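Local coordinates for Glyoxalase/bleomycin resistance protein/dioxygenase (Sphaerobacter thermophilus, PDB 4HC5) that is probably a dioxygenase-type member of the glyoxalase/bleomycin resistance superfamily, although its substrate and exact reaction are unknown, at residues S22-A27 / N48-T53; D29-T34 / V52-P57; E38-N43 / Q60-L65; K106-M111 / R116-S121. All blocks are in the same frame, centred on the assembly; numbering follows the deposited sequence.

Interaction 1 of 4, residues S22-A27 / N48-T53; sequences SDQEKA and NMRFVT
Gln24, in the first turn of helix 24-34, reaches straight out to strand 49-55 and meets Arg50 and Val52. Its CB carries CG beside the backbone N (chi1 -60°), and from CG the chain runs extended to CD, which comes near Arg50 O and Val52 CG2. At the tip the two amide atoms divide the work. Gln24 NE2 gives Arg50 O a nearly straight hydrogen bond, 2.9 Å with an N-H...O angle of 172°, and also bonds to Leu65 O of the next strand, while its flank rests 3.7 Å from Val52 CG2. Gln24 OE1 lies against Arg50 CB at 3.6 Å and accepts a hydrogen bond from water 1, which in turn accepts one from Arg50 N. Helix and four-stranded sheet belong to one beta-alpha-beta-beta-beta module of the vicinal oxygen chelate (VOC) fold, and here the start of the helix is pinned to the sheet. Arg50 runs back past Gln24 in the opposite direction, and its guanidinium meets Glu25 end-on in a salt bridge. Arg50 NH2 is 2.6 Å and NH1 2.9 Å from Glu25 OE2, so a single carboxylate oxygen receives both nitrogens, with the two planar groups nearly coplanar (13° apart). Arg50 NE has a second acidic partner, Asp42. One residue before Gln24, Asp23 is the N-cap of the helix: its OD1 accepts from Lys26 N at 3.0 Å.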
loop_
_atom_site.group_PDB
_atom_site.type_symbol
_atom_site.label_atom_id
_atom_site.label_comp_id
_atom_site.label_asym_id
_atom_site.label_seq_id
_atom_site.Cartn_x
_atom_site.Cartn_y
_atom_site.Cartn_z
ATOM N N SER A 22 3.906 16.461 3.446
ATOM C CA SER A 22 4.812 17.630 3.384
ATOM C C SER A 22 5.679 17.791 4.636
ATOM O O SER A 22 6.723 18.465 4.610
ATOM C CB SER A 22 4.016 18.878 3.154
ATOM O OG SER A 22 3.020 19.097 4.127
ATOM N N ASP A 23 5.236 17.186 5.748
ATOM C CA ASP A 23 5.857 17.332 7.043
ATOM C C ASP A 23 5.583 16.075 7.818
ATOM O O ASP A 23 4.463 15.779 8.222
ATOM C CB ASP A 23 5.314 18.614 7.729
ATOM C CG ASP A 23 5.938 18.941 9.029
ATOM O OD1 ASP A 23 6.085 18.042 9.863
ATOM O OD2 ASP A 23 6.130 20.198 9.323
ATOM N N GLN A 24 6.659 15.378 8.090
ATOM C CA GLN A 24 6.550 14.100 8.805
ATOM C C GLN A 24 5.985 14.231 10.224
ATOM O O GLN A 24 5.190 13.356 10.658
ATOM C CB GLN A 24 7.809 13.254 8.746
ATOM C CG GLN A 24 8.259 12.848 7.369
ATOM C CD GLN A 24 9.507 12.014 7.407
ATOM O OE1 GLN A 24 10.596 12.565 7.807
ATOM N NE2 GLN A 24 9.445 10.793 7.081
ATOM N N GLU A 25 6.438 15.201 11.012
ATOM C CA GLU A 25 5.928 15.409 12.363
ATOM C C GLU A 25 4.456 15.717 12.398
ATOM O O GLU A 25 3.732 15.199 13.235
ATOM C CB GLU A 25 6.723 16.558 12.996
ATOM C CG GLU A 25 7.983 16.127 13.671
ATOM C CD GLU A 25 7.830 14.957 14.670
ATOM O OE1 GLU A 25 6.900 14.936 15.488
ATOM O OE2 GLU A 25 8.630 14.083 14.589
ATOM N N LYS A 26 4.023 16.606 11.504
ATOM C CA LYS A 26 2.600 16.960 11.458
ATOM C C LYS A 26 1.783 15.770 10.988
ATOM O O LYS A 26 0.676 15.529 11.490
ATOM C CB LYS A 26 2.346 18.139 10.548
ATOM C CG LYS A 26 2.837 19.430 11.178
ATOM C CD LYS A 26 2.709 20.571 10.248
ATOM C CE LYS A 26 3.393 21.809 10.832
ATOM N NZ LYS A 26 2.384 22.663 11.490
ATOM N N ALA A 27 2.335 15.008 10.045
ATOM C CA ALA A 27 1.630 13.807 9.565
ATOM C C ALA A 27 1.480 12.774 10.664
ATOM O O ALA A 27 0.406 12.208 10.879
ATOM C CB ALA A 27 2.286 13.239 8.317
ATOM N N ASN A 48 19.592 11.634 4.981
ATOM C CA ASN A 48 18.468 12.200 4.176
ATOM C C ASN A 48 17.078 11.475 4.135
ATOM O O ASN A 48 16.174 11.914 3.504
ATOM C CB ASN A 48 18.959 12.443 2.757
ATOM C CG ASN A 48 20.198 13.349 2.722
ATOM O OD1 ASN A 48 21.200 13.017 2.094
ATOM N ND2 ASN A 48 20.144 14.471 3.446
HETATM N N MSE A 49 17.100 10.326 4.976
HETATM C CA MSE A 49 15.776 9.642 5.080
HETATM C C MSE A 49 15.483 9.258 6.547
HETATM O O MSE A 49 16.140 8.392 7.082
HETATM C CB MSE A 49 15.637 8.366 4.207
HETATM C CG MSE A 49 14.179 7.562 4.446
HETATM SE SE MSE A 49 14.159 5.964 3.332
HETATM C CE MSE A 49 14.718 6.892 1.689
ATOM N N ARG A 50 14.480 9.900 7.112
ATOM C CA ARG A 50 13.893 9.573 8.397
ATOM C C ARG A 50 12.712 8.694 8.018
ATOM O O ARG A 50 11.726 9.127 7.482
ATOM C CB ARG A 50 13.428 10.844 9.149
ATOM C CG ARG A 50 12.811 10.534 10.494
ATOM C CD ARG A 50 12.176 11.789 11.058
ATOM N NE ARG A 50 11.394 11.523 12.265
ATOM C CZ ARG A 50 10.551 12.369 12.832
ATOM N NH1 ARG A 50 10.363 13.603 12.362
ATOM N NH2 ARG A 50 9.911 11.958 13.904
ATOM N N PHE A 51 12.902 7.408 8.214
ATOM C CA PHE A 51 11.930 6.403 7.866
ATOM C C PHE A 51 10.904 6.315 9.003
ATOM O O PHE A 51 11.223 5.945 10.112
ATOM C CB PHE A 51 12.531 5.029 7.550
ATOM C CG PHE A 51 11.543 4.055 7.058
ATOM C CD1 PHE A 51 10.940 4.206 5.809
ATOM C CD2 PHE A 51 11.202 2.957 7.820
ATOM C CE1 PHE A 51 10.026 3.298 5.329
ATOM C CE2 PHE A 51 10.283 2.035 7.381
ATOM C CZ PHE A 51 9.690 2.176 6.087
ATOM N N VAL A 52 9.636 6.712 8.653
ATOM C CA VAL A 52 8.554 6.835 9.640
ATOM C C VAL A 52 7.394 6.024 9.114
ATOM O O VAL A 52 6.950 6.170 7.962
ATOM C CB VAL A 52 8.116 8.311 9.872
ATOM C CG1 VAL A 52 6.883 8.383 10.790
ATOM C CG2 VAL A 52 9.283 9.190 10.370
ATOM N N THR A 53 6.866 5.154 9.991
ATOM C CA THR A 53 5.657 4.430 9.661
ATOM C C THR A 53 4.639 4.430 10.823
ATOM O O THR A 53 4.978 4.591 11.993
ATOM C CB THR A 53 5.867 2.941 9.262
ATOM O OG1 THR A 53 6.215 2.198 10.425
ATOM C CG2 THR A 53 6.944 2.718 8.183
HETATM O O HOH W 1 12.795 11.838 5.779
#

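Interaction 2 of 4, residues D29-T34 / V52-P57; sequences DFYVNT and VTVVPP
The Tyr31 ring has Phe30 CD2 over one face, 3.8 Å above its plane and offset toward the rim, while Tyr31 CD2 in turn lies at the edge of the Phe30 ring. Val54, across on strand 49-55, approaches the Tyr31 ring obliquely and makes its contact at the base of the side chain instead: Val54 CG2 is 3.9 Å from Tyr31 CB. The backbone points Tyr31 CB at the strand, and CG, set beside the backbone N (chi1 -73°), carries the ring off away from it. The phenol leads on to Asp122, which hydrogen-bonds its OH. The other Val54 branch, CG1, meets Val32 CG2 at 4.1 Å, so the two methyls of one valine are shared between consecutive helical residues. No hydrogen bond crosses here; the contact is purely apolar. Leu28 of the same helix and Phe37 also pack on Val54, and at the strand's end Pro56 and Pro57 touch Ala12 and Leu9 of the second subunit. This is helix-on-sheet packing within a beta-alpha-beta-beta-beta module, the repeating unit of the VOC fold.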
loop_
_atom_site.group_PDB
_atom_site.type_symbol
_atom_site.label_atom_id
_atom_site.label_comp_id
_atom_site.label_asym_id
_atom_site.label_seq_id
_atom_site.Cartn_x
_atom_site.Cartn_y
_atom_site.Cartn_z
ATOM N N ASP A 29 1.245 13.452 13.819
ATOM C CA ASP A 29 0.197 13.921 14.740
ATOM C C ASP A 29 -1.176 13.506 14.203
ATOM O O ASP A 29 -2.031 13.054 14.929
ATOM C CB ASP A 29 0.284 15.419 14.909
ATOM C CG ASP A 29 -0.619 15.985 15.994
ATOM O OD1 ASP A 29 -0.923 15.352 17.050
ATOM O OD2 ASP A 29 -0.981 17.158 15.768
ATOM N N PHE A 30 -1.390 13.721 12.923
ATOM C CA PHE A 30 -2.652 13.446 12.293
ATOM C C PHE A 30 -2.987 11.921 12.367
ATOM O O PHE A 30 -4.051 11.494 12.790
ATOM C CB PHE A 30 -2.697 13.914 10.859
ATOM C CG PHE A 30 -4.004 13.603 10.187
ATOM C CD1 PHE A 30 -5.140 14.378 10.403
ATOM C CD2 PHE A 30 -4.115 12.545 9.333
ATOM C CE1 PHE A 30 -6.320 14.116 9.741
ATOM C CE2 PHE A 30 -5.290 12.247 8.728
ATOM C CZ PHE A 30 -6.396 13.038 8.917
ATOM N N TYR A 31 -2.080 11.110 11.842
ATOM C CA TYR A 31 -2.331 9.652 11.759
ATOM C C TYR A 31 -2.451 9.046 13.157
ATOM O O TYR A 31 -3.280 8.153 13.319
ATOM C CB TYR A 31 -1.271 8.901 10.892
ATOM C CG TYR A 31 -1.500 9.219 9.441
ATOM C CD1 TYR A 31 -2.357 8.425 8.694
ATOM C CD2 TYR A 31 -0.970 10.301 8.831
ATOM C CE1 TYR A 31 -2.718 8.737 7.389
ATOM C CE2 TYR A 31 -1.296 10.642 7.502
ATOM C CZ TYR A 31 -2.204 9.888 6.779
ATOM O OH TYR A 31 -2.616 10.196 5.513
ATOM N N VAL A 32 -1.627 9.462 14.111
ATOM C CA VAL A 32 -1.638 8.884 15.434
ATOM C C VAL A 32 -2.848 9.480 16.247
ATOM O O VAL A 32 -3.701 8.735 16.769
ATOM C CB VAL A 32 -0.292 9.078 16.184
ATOM C CG1 VAL A 32 -0.423 8.662 17.678
ATOM C CG2 VAL A 32 0.799 8.320 15.429
ATOM N N ASN A 33 -2.897 10.792 16.376
ATOM C CA ASN A 33 -3.886 11.415 17.284
ATOM C C ASN A 33 -5.272 11.577 16.724
ATOM O O ASN A 33 -6.245 11.626 17.429
ATOM C CB ASN A 33 -3.301 12.715 17.802
ATOM C CG ASN A 33 -2.101 12.445 18.629
ATOM O OD1 ASN A 33 -2.113 11.525 19.442
ATOM N ND2 ASN A 33 -1.025 13.204 18.381
ATOM N N THR A 34 -5.352 11.784 15.428
ATOM C CA THR A 34 -6.644 11.929 14.784
ATOM C C THR A 34 -7.222 10.582 14.291
ATOM O O THR A 34 -8.370 10.261 14.583
ATOM C CB THR A 34 -6.693 12.998 13.696
ATOM O OG1 THR A 34 -6.351 14.287 14.263
ATOM C CG2 THR A 34 -8.085 13.067 12.979
ATOM N N VAL A 52 9.636 6.712 8.653
ATOM C CA VAL A 52 8.554 6.835 9.640
ATOM C C VAL A 52 7.394 6.024 9.114
ATOM O O VAL A 52 6.950 6.170 7.962
ATOM C CB VAL A 52 8.116 8.311 9.872
ATOM C CG1 VAL A 52 6.883 8.383 10.790
ATOM C CG2 VAL A 52 9.283 9.190 10.370
ATOM N N THR A 53 6.866 5.154 9.991
ATOM C CA THR A 53 5.657 4.430 9.661
ATOM C C THR A 53 4.639 4.430 10.823
ATOM O O THR A 53 4.978 4.591 11.993
ATOM C CB THR A 53 5.867 2.941 9.262
ATOM O OG1 THR A 53 6.215 2.198 10.425
ATOM C CG2 THR A 53 6.944 2.718 8.183
ATOM N N VAL A 54 3.374 4.223 10.431
ATOM C CA VAL A 54 2.259 4.140 11.339
ATOM C C VAL A 54 1.392 2.910 10.948
ATOM O O VAL A 54 1.406 2.438 9.831
ATOM C CB VAL A 54 1.369 5.425 11.315
ATOM C CG1 VAL A 54 2.098 6.592 11.977
ATOM C CG2 VAL A 54 0.927 5.781 9.888
ATOM N N VAL A 55 0.673 2.380 11.949
ATOM C CA VAL A 55 -0.126 1.177 11.703
ATOM C C VAL A 55 -1.464 1.281 12.458
ATOM O O VAL A 55 -1.495 1.748 13.563
ATOM C CB VAL A 55 0.627 -0.122 12.149
ATOM C CG1 VAL A 55 0.757 -0.244 13.677
ATOM C CG2 VAL A 55 0.013 -1.382 11.568
ATOM N N PRO A 56 -2.553 0.792 11.843
ATOM C CA PRO A 56 -3.757 0.657 12.645
ATOM C C PRO A 56 -3.538 -0.307 13.790
ATOM O O PRO A 56 -2.842 -1.309 13.620
ATOM C CB PRO A 56 -4.815 0.119 11.632
ATOM C CG PRO A 56 -4.285 0.574 10.284
ATOM C CD PRO A 56 -2.768 0.427 10.435
ATOM N N PRO A 57 -4.086 -0.024 14.949
ATOM C CA PRO A 57 -3.794 -0.883 16.140
ATOM C C PRO A 57 -4.124 -2.355 15.906
ATOM O O PRO A 57 -5.210 -2.685 15.465
ATOM C CB PRO A 57 -4.674 -0.310 17.240
ATOM C CG PRO A 57 -4.825 1.082 16.774
ATOM C CD PRO A 57 -4.945 1.093 15.287
#

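Interaction 3 of 4, residues E38-N43 / Q60-L65; sequences EKVFDN and QTQVAL
Strands 38-46 and 62-66 do not pair with each other but lie on either side of strand 49-55, the nearest CA atoms being those of Val40 and Gln62, 8.1 Å apart. They are second neighbours in the four-stranded sheet of a VOC-type beta-alpha-beta-beta-beta module, and their contact is made by side chains that reach across the strand between. Gln62 does the bridging. Its CG stands beside the backbone N (chi1 -60°) and the chain then extends, laying the amide against Val40 and Phe41, both crossed at about a right angle. The nitrogen side meets the valine: Gln62 NE2 is 3.7 Å from Val40 CG1. The oxygen side goes to the phenylalanine, where OE1 lies in the plane of the ring and at its edge; ring and amide planes are 41° apart. That oxygen also accepts a hydrogen bond from Thr53 OG1 on the central strand, which helps set the amide's orientation. Phe41 is held further by an edge-to-face contact with Phe51. Next along the strand, Asp42 and Asn43 form a classic beta bulge opposite Phe51, and Lys39 NZ forms a salt bridge to Asp42 OD2. At the ring edge, Gln62 OE1 is 3.6 Å from Phe41 CD1.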
loop_
_atom_site.group_PDB
_atom_site.type_symbol
_atom_site.label_atom_id
_atom_site.label_comp_id
_atom_site.label_asym_id
_atom_site.label_seq_id
_atom_site.Cartn_x
_atom_site.Cartn_y
_atom_site.Cartn_z
ATOM N N GLU A 38 -0.863 3.787 15.428
ATOM C CA GLU A 38 0.291 3.733 16.306
ATOM C C GLU A 38 1.577 3.924 15.471
ATOM O O GLU A 38 1.715 3.339 14.380
ATOM C CB GLU A 38 0.390 2.378 17.017
ATOM C CG GLU A 38 -0.778 2.052 17.920
ATOM C CD GLU A 38 -0.841 0.553 18.283
ATOM O OE1 GLU A 38 0.056 -0.252 17.815
ATOM O OE2 GLU A 38 -1.769 0.137 19.036
ATOM N N LYS A 39 2.513 4.678 16.001
ATOM C CA LYS A 39 3.829 4.857 15.327
ATOM C C LYS A 39 4.573 3.532 15.522
ATOM O O LYS A 39 4.618 2.932 16.583
ATOM C CB LYS A 39 4.653 6.019 15.907
ATOM C CG LYS A 39 5.949 6.326 15.092
ATOM C CD LYS A 39 6.692 7.575 15.531
ATOM C CE LYS A 39 7.472 7.395 16.748
ATOM N NZ LYS A 39 8.201 8.649 17.172
ATOM N N VAL A 40 5.255 3.128 14.451
ATOM C CA VAL A 40 6.167 1.992 14.505
ATOM C C VAL A 40 7.602 2.453 14.254
ATOM O O VAL A 40 8.327 2.784 15.194
ATOM C CB VAL A 40 5.694 0.811 13.580
ATOM C CG1 VAL A 40 6.661 -0.352 13.711
ATOM C CG2 VAL A 40 4.241 0.409 13.917
ATOM N N PHE A 41 7.968 2.605 12.977
ATOM C CA PHE A 41 9.290 3.115 12.659
ATOM C C PHE A 41 9.396 4.627 12.843
ATOM O O PHE A 41 8.487 5.399 12.497
ATOM C CB PHE A 41 9.695 2.787 11.205
ATOM C CG PHE A 41 10.194 1.409 10.990
ATOM C CD1 PHE A 41 9.332 0.407 10.705
ATOM C CD2 PHE A 41 11.534 1.111 11.113
ATOM C CE1 PHE A 41 9.747 -0.886 10.552
ATOM C CE2 PHE A 41 11.975 -0.155 10.903
ATOM C CZ PHE A 41 11.092 -1.167 10.574
ATOM N N ASP A 42 10.591 5.014 13.315
ATOM C CA ASP A 42 11.049 6.403 13.319
ATOM C C ASP A 42 12.564 6.367 13.488
ATOM O O ASP A 42 13.138 6.409 14.567
ATOM C CB ASP A 42 10.349 7.162 14.412
ATOM C CG ASP A 42 10.632 8.619 14.373
ATOM O OD1 ASP A 42 11.506 9.020 13.580
ATOM O OD2 ASP A 42 9.968 9.367 15.134
ATOM N N ASN A 43 13.179 6.168 12.355
ATOM C CA ASN A 43 14.589 5.849 12.271
ATOM C C ASN A 43 15.285 6.453 11.066
ATOM O O ASN A 43 14.812 6.240 9.926
ATOM C CB ASN A 43 14.822 4.336 12.212
ATOM C CG ASN A 43 16.268 3.935 12.300
ATOM O OD1 ASN A 43 16.883 3.982 13.387
ATOM N ND2 ASN A 43 16.842 3.692 11.167
ATOM N N GLN A 60 -1.401 -5.738 10.599
ATOM C CA GLN A 60 -0.066 -6.162 10.064
ATOM C C GLN A 60 0.652 -5.063 9.206
ATOM O O GLN A 60 1.743 -4.581 9.532
ATOM C CB GLN A 60 -0.222 -7.439 9.346
ATOM C CG GLN A 60 1.010 -8.003 8.732
ATOM C CD GLN A 60 0.738 -9.363 8.114
ATOM O OE1 GLN A 60 -0.114 -9.542 7.229
ATOM N NE2 GLN A 60 1.424 -10.382 8.684
ATOM N N THR A 61 0.002 -4.631 8.160
ATOM C CA THR A 61 0.589 -3.752 7.147
ATOM C C THR A 61 0.600 -2.283 7.664
ATOM O O THR A 61 -0.442 -1.740 8.036
ATOM C CB THR A 61 -0.087 -3.941 5.818
ATOM O OG1 THR A 61 0.025 -5.283 5.380
ATOM C CG2 THR A 61 0.485 -3.005 4.746
ATOM N N GLN A 62 1.742 -1.662 7.529
ATOM C CA GLN A 62 2.017 -0.278 7.944
ATOM C C GLN A 62 1.854 0.676 6.766
ATOM O O GLN A 62 1.836 0.252 5.597
ATOM C CB GLN A 62 3.414 -0.227 8.512
ATOM C CG GLN A 62 3.661 -1.116 9.720
ATOM C CD GLN A 62 5.126 -1.229 10.124
ATOM O OE1 GLN A 62 5.962 -0.372 9.799
ATOM N NE2 GLN A 62 5.448 -2.327 10.816
ATOM N N VAL A 63 1.762 1.958 7.071
ATOM C CA VAL A 63 1.817 3.032 6.072
ATOM C C VAL A 63 3.049 3.902 6.411
ATOM O O VAL A 63 3.194 4.390 7.546
ATOM C CB VAL A 63 0.535 3.888 6.130
ATOM C CG1 VAL A 63 0.625 5.119 5.182
ATOM C CG2 VAL A 63 -0.708 3.006 5.850
ATOM N N ALA A 64 3.952 4.024 5.417
ATOM C CA ALA A 64 5.128 4.859 5.530
ATOM C C ALA A 64 4.692 6.330 5.141
ATOM O O ALA A 64 3.942 6.556 4.180
ATOM C CB ALA A 64 6.238 4.361 4.603
ATOM N N LEU A 65 5.192 7.236 5.977
ATOM C CA LEU A 65 4.926 8.681 5.776
ATOM C C LEU A 65 6.161 9.271 5.129
ATOM O O LEU A 65 7.081 9.702 5.791
ATOM C CB LEU A 65 4.651 9.308 7.144
ATOM C CG LEU A 65 3.421 8.710 7.924
ATOM C CD1 LEU A 65 3.225 9.434 9.248
ATOM C CD2 LEU A 65 2.149 8.709 7.042
#

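Interaction 4 of 4, residues K106-M111 / R116-S121; sequences KPPEMM and RATWFS
Thr118 OG1 donates a short hydrogen bond to Lys106 O, 2.6 Å, arriving from above the carbonyl plane. Beside it the backbones pair as the two arms of a beta hairpin, strands 103-110 and 116-121, at an edge of the second four-stranded sheet of the VOC fold. Glu109 and Ala117 form an antiparallel hydrogen-bonded pair: Glu109 N to Ala117 O is 3.0 Å, and Ala117 N to Glu109 O is 2.9 Å. Met110 and Arg116 are the adjoining non-hydrogen-bonded pair. Where the strand departs from regular pairing at Pro107, water 2 bridges, donating to both Pro107 O and Ala117 O. Pro108 CA-H also points at Ala117 O, so this carbonyl gathers several donors. Further out, Arg116 bends at chi3 (78°), which brings one face of its guanidinium over Pro108 CB, 3.8 Å from NH2. That nitrogen is paired with Asp91 in a salt bridge. The selenomethionine Met110 crosses Arg116 at about a right angle, CE against CG. On the face that carries Ala117, Lys106 runs alongside Trp119, CE 4.0 Å from CZ3 in one of two Trp119 conformers, and Lys106 NZ forms a salt bridge to Glu109, its hydrogen bonds to both carboxylate oxygens weak. Selenomethionine Met111 has CG 3.8 Å from Ala117 CB; bends at chi2 and chi3 then steer SE and CE. In that conformer Met111 SE makes an oblique Met-aromatic contact with the ring, 4.2 Å from Trp119 CH2.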
loop_
_atom_site.group_PDB
_atom_site.type_symbol
_atom_site.label_atom_id
_atom_site.label_comp_id
_atom_site.label_asym_id
_atom_site.label_seq_id
_atom_site.Cartn_x
_atom_site.Cartn_y
_atom_site.Cartn_z
ATOM N N LYS A 106 -18.607 13.120 1.799
ATOM C CA LYS A 106 -20.064 12.959 2.061
ATOM C C LYS A 106 -20.252 11.891 3.134
ATOM O O LYS A 106 -19.263 11.163 3.456
ATOM C CB LYS A 106 -20.874 12.644 0.801
ATOM C CG LYS A 106 -20.400 11.360 0.108
ATOM C CD LYS A 106 -21.164 11.060 -1.185
ATOM C CE LYS A 106 -20.619 9.811 -1.832
ATOM N NZ LYS A 106 -21.364 9.687 -3.099
ATOM N N PRO A 107 -21.467 11.726 3.664
ATOM C CA PRO A 107 -21.613 10.662 4.654
ATOM C C PRO A 107 -21.482 9.274 4.022
ATOM O O PRO A 107 -21.604 9.134 2.824
ATOM C CB PRO A 107 -23.033 10.904 5.196
ATOM C CG PRO A 107 -23.268 12.380 4.912
ATOM C CD PRO A 107 -22.682 12.560 3.580
ATOM N N PRO A 108 -21.284 8.274 4.855
ATOM C CA PRO A 108 -21.324 6.876 4.365
ATOM C C PRO A 108 -22.588 6.619 3.548
ATOM O O PRO A 108 -23.690 7.052 3.890
ATOM C CB PRO A 108 -21.304 6.062 5.636
ATOM C CG PRO A 108 -20.566 6.958 6.646
ATOM C CD PRO A 108 -21.109 8.317 6.308
ATOM N N GLU A 109 -22.343 5.883 2.469
ATOM C CA GLU A 109 -23.327 5.512 1.516
ATOM C C GLU A 109 -23.168 4.084 1.038
ATOM O O GLU A 109 -22.051 3.523 1.031
ATOM C CB GLU A 109 -23.140 6.423 0.323
ATOM C CG GLU A 109 -24.227 6.477 -0.684
ATOM C CD GLU A 109 -23.954 7.582 -1.712
ATOM O OE1 GLU A 109 -23.817 8.734 -1.256
ATOM O OE2 GLU A 109 -23.771 7.263 -2.880
HETATM N N MSE A 110 -24.265 3.435 0.728
HETATM C CA MSE A 110 -24.193 2.067 0.223
HETATM C C MSE A 110 -23.618 1.994 -1.174
HETATM O O MSE A 110 -24.083 2.611 -2.095
HETATM C CB MSE A 110 -25.558 1.395 0.257
HETATM C CG MSE A 110 -25.562 -0.064 -0.219
HETATM SE SE MSE A 110 -24.699 -1.176 1.027
HETATM C CE MSE A 110 -26.023 -1.122 2.412
HETATM N N MSE A 111 -22.571 1.196 -1.295
HETATM C CA MSE A 111 -22.012 0.899 -2.563
HETATM C C MSE A 111 -22.755 -0.268 -3.231
HETATM O O MSE A 111 -23.314 -1.125 -2.529
HETATM C CB MSE A 111 -20.540 0.512 -2.432
HETATM C CG MSE A 111 -19.703 1.579 -1.806
HETATM SE SE MSE A 111 -19.373 3.136 -2.858
HETATM C CE MSE A 111 -20.374 4.356 -1.886
ATOM N N ARG A 116 -21.037 -0.249 2.890
ATOM C CA ARG A 116 -21.097 1.172 3.044
ATOM C C ARG A 116 -19.683 1.740 3.058
ATOM O O ARG A 116 -18.799 1.128 3.543
ATOM C CB ARG A 116 -21.884 1.535 4.276
ATOM C CG ARG A 116 -23.348 1.186 4.125
ATOM C CD ARG A 116 -24.022 1.215 5.472
ATOM N NE ARG A 116 -24.280 2.562 5.848
ATOM C CZ ARG A 116 -24.018 3.055 7.039
ATOM N NH1 ARG A 116 -23.493 2.298 7.965
ATOM N NH2 ARG A 116 -24.295 4.291 7.267
ATOM N N ALA A 117 -19.550 2.894 2.437
ATOM C CA ALA A 117 -18.227 3.512 2.217
ATOM C C ALA A 117 -18.366 5.006 2.082
ATOM O O ALA A 117 -19.438 5.552 1.723
ATOM C CB ALA A 117 -17.535 2.902 1.020
ATOM N N THR A 118 -17.209 5.655 2.227
ATOM C CA THR A 118 -17.042 7.059 1.878
ATOM C C THR A 118 -15.574 7.354 1.648
ATOM O O THR A 118 -14.752 6.453 1.713
ATOM C CB THR A 118 -17.720 8.013 2.897
ATOM O OG1 THR A 118 -17.670 9.359 2.348
ATOM C CG2 THR A 118 -17.160 7.912 4.298
ATOM N N TRP A 119 -15.256 8.598 1.443
ATOM C CA TRP A 119 -13.856 9.048 1.234
ATOM C C TRP A 119 -13.508 10.183 2.159
ATOM O O TRP A 119 -14.354 11.029 2.496
ATOM C CB TRP A 119 -13.654 9.599 -0.191
ATOM C CG TRP A 119 -13.836 8.539 -1.279
ATOM C CD1 TRP A 119 -12.821 7.891 -2.004
ATOM C CD2 TRP A 119 -15.097 8.006 -1.826
ATOM N NE1 TRP A 119 -13.358 7.057 -2.897
ATOM C CE2 TRP A 119 -14.729 7.088 -2.878
ATOM C CE3 TRP A 119 -16.461 8.210 -1.556
ATOM C CZ2 TRP A 119 -15.705 6.343 -3.587
ATOM C CZ3 TRP A 119 -17.436 7.523 -2.319
ATOM C CH2 TRP A 119 -17.067 6.594 -3.290
ATOM N N PHE A 120 -12.271 10.187 2.605
ATOM C CA PHE A 120 -11.753 11.264 3.415
ATOM C C PHE A 120 -10.341 11.578 3.010
ATOM O O PHE A 120 -9.646 10.792 2.340
ATOM C CB PHE A 120 -11.887 11.008 4.902
ATOM C CG PHE A 120 -10.871 10.046 5.430
ATOM C CD1 PHE A 120 -9.664 10.488 5.890
ATOM C CD2 PHE A 120 -11.175 8.690 5.527
ATOM C CE1 PHE A 120 -8.734 9.601 6.382
ATOM C CE2 PHE A 120 -10.224 7.812 6.010
ATOM C CZ PHE A 120 -9.031 8.268 6.443
ATOM N N SER A 121 -9.885 12.728 3.418
ATOM C CA SER A 121 -8.509 13.170 3.174
ATOM C C SER A 121 -7.758 13.558 4.417
ATOM O O SER A 121 -8.310 13.886 5.460
ATOM C CB SER A 121 -8.491 14.388 2.245
ATOM O OG SER A 121 -9.067 14.116 0.961
HETATM O O HOH W 2 -20.147 8.009 0.595
#

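Interactions 1, 2 and 3 belong to one sheet and the helix packed on it, whereas interaction 4 lies in the second sheet. Interactions 1 and 2, centres 12 Å apart, use successive parts of helix 24-34 and strand 49-55 and share Val52 and Thr53. Interaction 3, about 8 Å from interaction 2 between centres, spans that same strand; a probable hydrogen bond of 2.8 Å from Val55 N to Glu38 O joins these two. Interaction 4 lies on the opposite side of the chain's centre from interactions 1 and 3, its centre about 28 Å from that of interaction 1. It meets interaction 2 through Phe30 CZ and Ser121 O, 4.0 Å apart, where the helix borders the second sheet.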